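Local structure of haloacid dehalogenase-like hydrolase (Klebsiella pneumoniae subsp. pneumoniae, 3PGV) at residues A[265-270]-A[276-281]; A[63-68]-A[88-93]. The protein is a Cof-family member of the haloacid dehalogenase superfamily that probably acts as a magnesium-dependent phosphatase and here holds a calcium ion. All blocks are in the same frame, centred on the assembly; numbering follows the deposited sequence.

Contact 1: residues A[265-270]-A[276-281]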
loop_
_atom_site.group_PDB
_atom_site.type_symbol
_atom_site.label_atom_id
_atom_site.label_comp_id
_atom_site.label_asym_id
_atom_site.label_seq_id
_atom_site.Cartn_x
_atom_site.Cartn_y
_atom_site.Cartn_z
ATOM N N GLU A 265 17.895 -2.279 7.428
ATOM C CA GLU A 265 18.795 -1.395 6.712
ATOM C C GLU A 265 18.041 -0.195 6.159
ATOM O O GLU A 265 16.966 -0.354 5.558
ATOM C CB GLU A 265 19.488 -2.156 5.567
ATOM C CG GLU A 265 20.526 -1.333 4.816
ATOM C CD GLU A 265 21.103 -1.995 3.582
ATOM O OE1 GLU A 265 20.617 -3.086 3.202
ATOM O OE2 GLU A 265 22.020 -1.406 2.971
ATOM N N VAL A 266 18.594 1.003 6.362
ATOM C CA VAL A 266 18.055 2.219 5.774
ATOM C C VAL A 266 18.891 2.561 4.539
ATOM O O VAL A 266 20.107 2.736 4.650
ATOM C CB VAL A 266 17.998 3.407 6.788
ATOM C CG1 VAL A 266 17.476 4.677 6.114
ATOM C CG2 VAL A 266 17.140 3.053 7.998
ATOM N N ILE A 267 18.264 2.547 3.354
ATOM C CA ILE A 267 18.962 2.876 2.118
ATOM C C ILE A 267 18.741 4.344 1.759
ATOM O O ILE A 267 18.194 5.098 2.574
ATOM C CB ILE A 267 18.604 1.893 0.957
ATOM C CG1 ILE A 267 17.125 2.046 0.509
ATOM C CG2 ILE A 267 18.935 0.458 1.346
ATOM C CD1 ILE A 267 16.810 1.420 -0.874
ATOM N N GLY A 268 19.196 4.750 0.566
ATOM C CA GLY A 268 19.090 6.136 0.107
ATOM C C GLY A 268 17.663 6.612 -0.134
ATOM O O GLY A 268 16.698 5.880 0.120
ATOM N N SER A 269 17.525 7.844 -0.612
ATOM C CA SER A 269 16.232 8.458 -0.893
ATOM C C SER A 269 15.722 8.039 -2.271
ATOM O O SER A 269 16.530 7.799 -3.183
ATOM C CB SER A 269 16.364 9.983 -0.831
ATOM O OG SER A 269 15.136 10.643 -1.091
ATOM N N ASN A 270 14.388 8.063 -2.472
ATOM C CA ASN A 270 13.822 7.816 -3.807
ATOM C C ASN A 270 14.240 8.959 -4.780
ATOM O O ASN A 270 14.230 8.772 -6.001
ATOM C CB ASN A 270 12.285 7.660 -3.749
ATOM C CG ASN A 270 11.555 8.900 -3.313
ATOM O OD1 ASN A 270 12.020 9.662 -2.455
ATOM N ND2 ASN A 270 10.360 9.106 -3.860
ATOM N N PRO A 276 16.259 1.112 -7.535
ATOM C CA PRO A 276 16.856 0.438 -8.703
ATOM C C PRO A 276 18.388 0.394 -8.664
ATOM O O PRO A 276 18.982 -0.579 -9.140
ATOM C CB PRO A 276 16.325 1.246 -9.893
ATOM C CG PRO A 276 15.881 2.532 -9.326
ATOM C CD PRO A 276 15.416 2.249 -7.948
ATOM N N ARG A 277 19.032 1.425 -8.063
ATOM C CA ARG A 277 20.497 1.459 -7.921
ATOM C C ARG A 277 20.967 0.382 -6.964
ATOM O O ARG A 277 21.971 -0.280 -7.224
ATOM C CB ARG A 277 20.976 2.846 -7.464
ATOM C CG ARG A 277 20.764 3.906 -8.513
ATOM C CD ARG A 277 21.273 5.287 -8.109
ATOM N NE ARG A 277 20.800 6.305 -9.055
ATOM C CZ ARG A 277 21.394 6.575 -10.216
ATOM N NH1 ARG A 277 22.519 5.952 -10.555
ATOM N NH2 ARG A 277 20.872 7.471 -11.043
ATOM N N TYR A 278 20.211 0.168 -5.874
ATOM C CA TYR A 278 20.500 -0.877 -4.890
ATOM C C TYR A 278 20.375 -2.246 -5.552
ATOM O O TYR A 278 21.224 -3.109 -5.344
ATOM C CB TYR A 278 19.523 -0.768 -3.701
ATOM C CG TYR A 278 19.844 -1.696 -2.551
ATOM C CD1 TYR A 278 19.380 -3.010 -2.538
ATOM C CD2 TYR A 278 20.539 -1.241 -1.435
ATOM C CE1 TYR A 278 19.645 -3.862 -1.466
ATOM C CE2 TYR A 278 20.797 -2.078 -0.349
ATOM C CZ TYR A 278 20.340 -3.386 -0.362
ATOM O OH TYR A 278 20.581 -4.210 0.709
ATOM N N LEU A 279 19.313 -2.432 -6.366
ATOM C CA LEU A 279 19.049 -3.675 -7.077
ATOM C C LEU A 279 20.141 -3.996 -8.099
ATOM O O LEU A 279 20.589 -5.143 -8.167
ATOM C CB LEU A 279 17.666 -3.630 -7.756
ATOM C CG LEU A 279 16.449 -3.639 -6.801
ATOM C CD1 LEU A 279 15.165 -3.383 -7.553
ATOM C CD2 LEU A 279 16.356 -4.953 -6.032
ATOM N N ARG A 280 20.600 -2.976 -8.875
ATOM C CA ARG A 280 21.685 -3.169 -9.855
ATOM C C ARG A 280 22.982 -3.550 -9.160
ATOM O O ARG A 280 23.711 -4.402 -9.654
ATOM C CB ARG A 280 21.898 -1.910 -10.716
ATOM C CG ARG A 280 20.756 -1.620 -11.658
ATOM C CD ARG A 280 21.213 -0.847 -12.861
ATOM N NE ARG A 280 20.080 -0.335 -13.630
ATOM C CZ ARG A 280 20.194 0.256 -14.811
ATOM N NH1 ARG A 280 21.384 0.365 -15.395
ATOM N NH2 ARG A 280 19.120 0.711 -15.436
ATOM N N LYS A 281 23.258 -2.935 -7.991
ATOM C CA LYS A 281 24.456 -3.229 -7.205
ATOM C C LYS A 281 24.392 -4.658 -6.648
ATOM O O LYS A 281 25.401 -5.370 -6.644
ATOM C CB LYS A 281 24.605 -2.201 -6.060
ATOM C CG LYS A 281 25.936 -2.285 -5.328
ATOM C CD LYS A 281 26.033 -1.257 -4.222
#
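Glu265 OE1 is gripped twice: the hydroxyl of Tyr278 donates to it across 2.7 Å from OH to OE1, and Lys246 NZ forms a salt bridge with the same oxygen. The phenol proton arrives on the syn side of the carboxylate, 18° out of its plane, and the nearby ammonium would be expected to help keep the acid ionised. The two side chains come from opposite directions. Glu265 is fully stretched, with CG anti to the backbone N (chi1 -176°), which carries its carboxylate from the edge strand to the phenol end of the ring. The second oxygen, OE2, lies in the ring plane at the edge, 3.6 Å from Tyr278 CE2, while the carboxylate itself is turned 62° from the ring. Tyr278 OH is thus tied to one oxygen as the ring edge rests by the other.

Ile267 supplies the apolar half of the contact. Its CG2 branch, which stands anti to its own carbonyl carbon, meets Tyr278 obliquely and almost evenly along one bond of the ring, 3.6 Å from both CD2 and CE2, and the two side chains cross at about a right angle. Ile267 is buried, and beyond Tyr278 it packs on Cys248 and Phe231. Tyr278 in turn reaches Cys248 and Ile229, so the phenol lies across strands 246-249 and 228-232.

Pro276 and Leu279 of helix 274-283 also touch helix 41-51, and Leu279 reaches Phe231 of strand 228-232. The arrangement is that of a C-terminal helix packed on the outer parallel strands of the Rossmann-like core of a haloacid dehalogenase hydrolase.

Contact 2: residues A[63-68]-A[88-93]. With EDO (1,2-ethanediol), chain K.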
loop_
_atom_site.group_PDB
_atom_site.type_symbol
_atom_site.label_atom_id
_atom_site.label_comp_id
_atom_site.label_asym_id
_atom_site.label_seq_id
_atom_site.Cartn_x
_atom_site.Cartn_y
_atom_site.Cartn_z
ATOM N N ARG A 63 -2.715 2.450 -2.841
ATOM C CA ARG A 63 -3.600 2.930 -3.899
ATOM C C ARG A 63 -4.627 1.894 -4.305
ATOM O O ARG A 63 -4.382 0.697 -4.174
ATOM C CB ARG A 63 -2.798 3.334 -5.132
ATOM C CG ARG A 63 -1.924 4.572 -4.974
ATOM C CD ARG A 63 -1.459 4.988 -6.343
ATOM N NE ARG A 63 -0.406 5.991 -6.318
ATOM C CZ ARG A 63 0.039 6.610 -7.409
ATOM N NH1 ARG A 63 -0.501 6.349 -8.594
ATOM N NH2 ARG A 63 1.014 7.510 -7.319
ATOM N N HIS A 64 -5.759 2.354 -4.877
ATOM C CA HIS A 64 -6.747 1.461 -5.481
ATOM C C HIS A 64 -6.155 0.971 -6.811
ATOM O O HIS A 64 -5.349 1.685 -7.420
ATOM C CB HIS A 64 -8.046 2.231 -5.754
ATOM C CG HIS A 64 -9.204 1.367 -6.136
ATOM N ND1 HIS A 64 -9.310 0.825 -7.401
ATOM C CD2 HIS A 64 -10.320 1.057 -5.433
ATOM C CE1 HIS A 64 -10.452 0.157 -7.411
ATOM N NE2 HIS A 64 -11.100 0.280 -6.251
ATOM N N TYR A 65 -6.550 -0.215 -7.263
ATOM C CA TYR A 65 -6.050 -0.787 -8.515
ATOM C C TYR A 65 -6.270 0.150 -9.728
ATOM O O TYR A 65 -5.360 0.330 -10.533
ATOM C CB TYR A 65 -6.658 -2.176 -8.765
ATOM C CG TYR A 65 -6.019 -2.907 -9.921
ATOM C CD1 TYR A 65 -4.722 -3.408 -9.825
ATOM C CD2 TYR A 65 -6.734 -3.170 -11.089
ATOM C CE1 TYR A 65 -4.115 -4.056 -10.899
ATOM C CE2 TYR A 65 -6.142 -3.830 -12.166
ATOM C CZ TYR A 65 -4.830 -4.278 -12.064
ATOM O OH TYR A 65 -4.246 -4.951 -13.111
ATOM N N ILE A 66 -7.432 0.817 -9.794
ATOM C CA ILE A 66 -7.729 1.762 -10.872
ATOM C C ILE A 66 -6.722 2.912 -10.873
ATOM O O ILE A 66 -6.329 3.393 -11.942
ATOM C CB ILE A 66 -9.199 2.271 -10.773
ATOM C CG1 ILE A 66 -10.196 1.106 -10.953
ATOM C CG2 ILE A 66 -9.472 3.408 -11.798
ATOM C CD1 ILE A 66 -11.644 1.448 -10.558
ATOM N N ASP A 67 -6.246 3.295 -9.669
ATOM C CA ASP A 67 -5.319 4.408 -9.458
ATOM C C ASP A 67 -3.832 4.035 -9.769
ATOM O O ASP A 67 -2.966 4.896 -9.701
ATOM C CB ASP A 67 -5.457 4.927 -8.016
ATOM C CG ASP A 67 -5.488 6.433 -7.876
ATOM O OD1 ASP A 67 -5.068 7.129 -8.830
ATOM O OD2 ASP A 67 -5.878 6.917 -6.798
ATOM N N VAL A 68 -3.554 2.770 -10.119
ATOM C CA VAL A 68 -2.186 2.358 -10.501
ATOM C C VAL A 68 -2.112 1.973 -11.979
ATOM O O VAL A 68 -1.102 1.422 -12.423
ATOM C CB VAL A 68 -1.578 1.251 -9.579
ATOM C CG1 VAL A 68 -1.387 1.762 -8.172
ATOM C CG2 VAL A 68 -2.421 -0.010 -9.588
ATOM N N ARG A 88 -6.317 -6.446 -1.965
ATOM C CA ARG A 88 -6.510 -6.944 -3.319
ATOM C C ARG A 88 -5.182 -7.411 -3.918
ATOM O O ARG A 88 -4.139 -6.799 -3.676
ATOM C CB ARG A 88 -7.105 -5.832 -4.232
ATOM C CG ARG A 88 -8.499 -5.320 -3.836
ATOM C CD ARG A 88 -9.580 -6.313 -4.163
ATOM N NE ARG A 88 -10.923 -5.733 -4.048
ATOM C CZ ARG A 88 -11.614 -5.674 -2.911
ATOM N NH1 ARG A 88 -11.072 -6.101 -1.774
ATOM N NH2 ARG A 88 -12.835 -5.159 -2.895
ATOM N N VAL A 89 -5.234 -8.438 -4.758
ATOM C CA VAL A 89 -4.107 -8.854 -5.585
ATOM C C VAL A 89 -4.610 -9.107 -7.008
ATOM O O VAL A 89 -5.666 -9.722 -7.191
ATOM C CB VAL A 89 -3.328 -10.077 -5.009
ATOM C CG1 VAL A 89 -2.498 -10.763 -6.090
ATOM C CG2 VAL A 89 -2.445 -9.662 -3.845
ATOM N N HIS A 90 -3.905 -8.562 -8.003
ATOM C CA HIS A 90 -4.208 -8.800 -9.404
ATOM C C HIS A 90 -3.004 -9.396 -10.068
ATOM O O HIS A 90 -1.881 -9.060 -9.706
ATOM C CB HIS A 90 -4.582 -7.493 -10.108
ATOM C CG HIS A 90 -5.937 -6.969 -9.757
ATOM N ND1 HIS A 90 -6.181 -6.368 -8.537
ATOM C CD2 HIS A 90 -7.040 -6.840 -10.536
ATOM C CE1 HIS A 90 -7.436 -5.943 -8.586
ATOM N NE2 HIS A 90 -7.995 -6.204 -9.768
ATOM N N ASP A 91 -3.213 -10.269 -11.050
ATOM C CA ASP A 91 -2.102 -10.787 -11.836
ATOM C C ASP A 91 -1.765 -9.793 -12.958
ATOM O O ASP A 91 -2.431 -8.760 -13.080
ATOM C CB ASP A 91 -2.414 -12.205 -12.397
ATOM C CG ASP A 91 -3.591 -12.287 -13.371
ATOM O OD1 ASP A 91 -4.016 -11.224 -13.887
ATOM O OD2 ASP A 91 -4.022 -13.420 -13.684
ATOM N N SER A 92 -0.757 -10.113 -13.794
ATOM C CA SER A 92 -0.324 -9.229 -14.888
ATOM C C SER A 92 -1.413 -8.972 -15.950
ATOM O O SER A 92 -1.296 -8.017 -16.712
ATOM C CB SER A 92 0.940 -9.763 -15.540
ATOM O OG SER A 92 0.795 -11.126 -15.897
ATOM N N ASP A 93 -2.491 -9.787 -15.960
ATOM C CA ASP A 93 -3.589 -9.638 -16.926
ATOM C C ASP A 93 -4.787 -8.856 -16.380
ATOM O O ASP A 93 -5.817 -8.733 -17.070
ATOM C CB ASP A 93 -4.023 -11.009 -17.467
ATOM C CG ASP A 93 -2.973 -11.641 -18.347
ATOM O OD1 ASP A 93 -2.495 -10.957 -19.292
ATOM O OD2 ASP A 93 -2.576 -12.801 -18.063
HETATM C C1 EDO K . 2.687 -12.112 -13.005
HETATM O O1 EDO K . 1.353 -12.547 -12.730
HETATM C C2 EDO K . 3.406 -13.158 -13.851
HETATM O O2 EDO K . 4.633 -12.605 -14.357
HETATM O O HOH W 1 -1.820 -6.010 -12.454
#
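Tyr65 and His90 lie flat on one another, their ring planes only 1° apart and their centroids 3.6 Å apart, an unusually exact face-to-face stack. His90 CG sits over the centre of the phenol ring, 3.5 Å above its plane. The imidazole covers the phenol along much of its length: His90 CD2 is 3.5 Å from Tyr65 CE2, and His90 ND1 is as close to Tyr65 CD1, over the opposite edge of the same face. His90 CB extends the overlap toward the hydroxyl end, lying 3.6 Å from Tyr65 CE1. With CG anti to the backbone N (chi1 -171°), the tyrosine ring is carried out from its loop to the strand.

No direct hydrogen bond joins the segments; a water does so instead. It lies in the plane of the phenol, 2.7 Å from Tyr65 OH, and donates to the backbone Asp91 O over 2.9 Å. Asp91, which presents this carbonyl, also forms an Asx turn, its OD1 accepting Asp93 N from above the carboxylate plane, while Asp91 OD2 receives Gln95 NE2. On the loop side, His64 ND1 accepts Ile66 N in the plane of its ring.

Arg72 adds a cation-pi contact with Tyr65 and also bonds to its backbone oxygen, linking the loop to helix 69-75. Tyr65 packs further on Met81 and Thr83 of strand 80-83, and His90 on Gln96 of strand 96-99. The stack thus joins the loop that follows strand 56-60 to strand 88-90, which runs antiparallel between those two neighbours.

How the contacts relate
From the N terminus, strand 56-60 leads into the loop of residues 63-68; helix 69-75 and strand 80-83 follow before strand 88-90 returns to that loop and contact 2 closes. Contact 1 opens much later, after strand 246-249 and helix 255-260, and closes a short loop between edge strand 265-266 and C-terminal helix 274-283. The two are in series, neither nesting nor crossing. The centres of contacts 1 and 2 lie about 25 Å apart and they do not touch. Both reach the same mixed sheet: contact 2 on its antiparallel side near 88-90, contact 1 at the outermost parallel strand, with strands 80-83, 56-60, 23-27, 228-232 and 246-249 lying between 88-90 and 265-266.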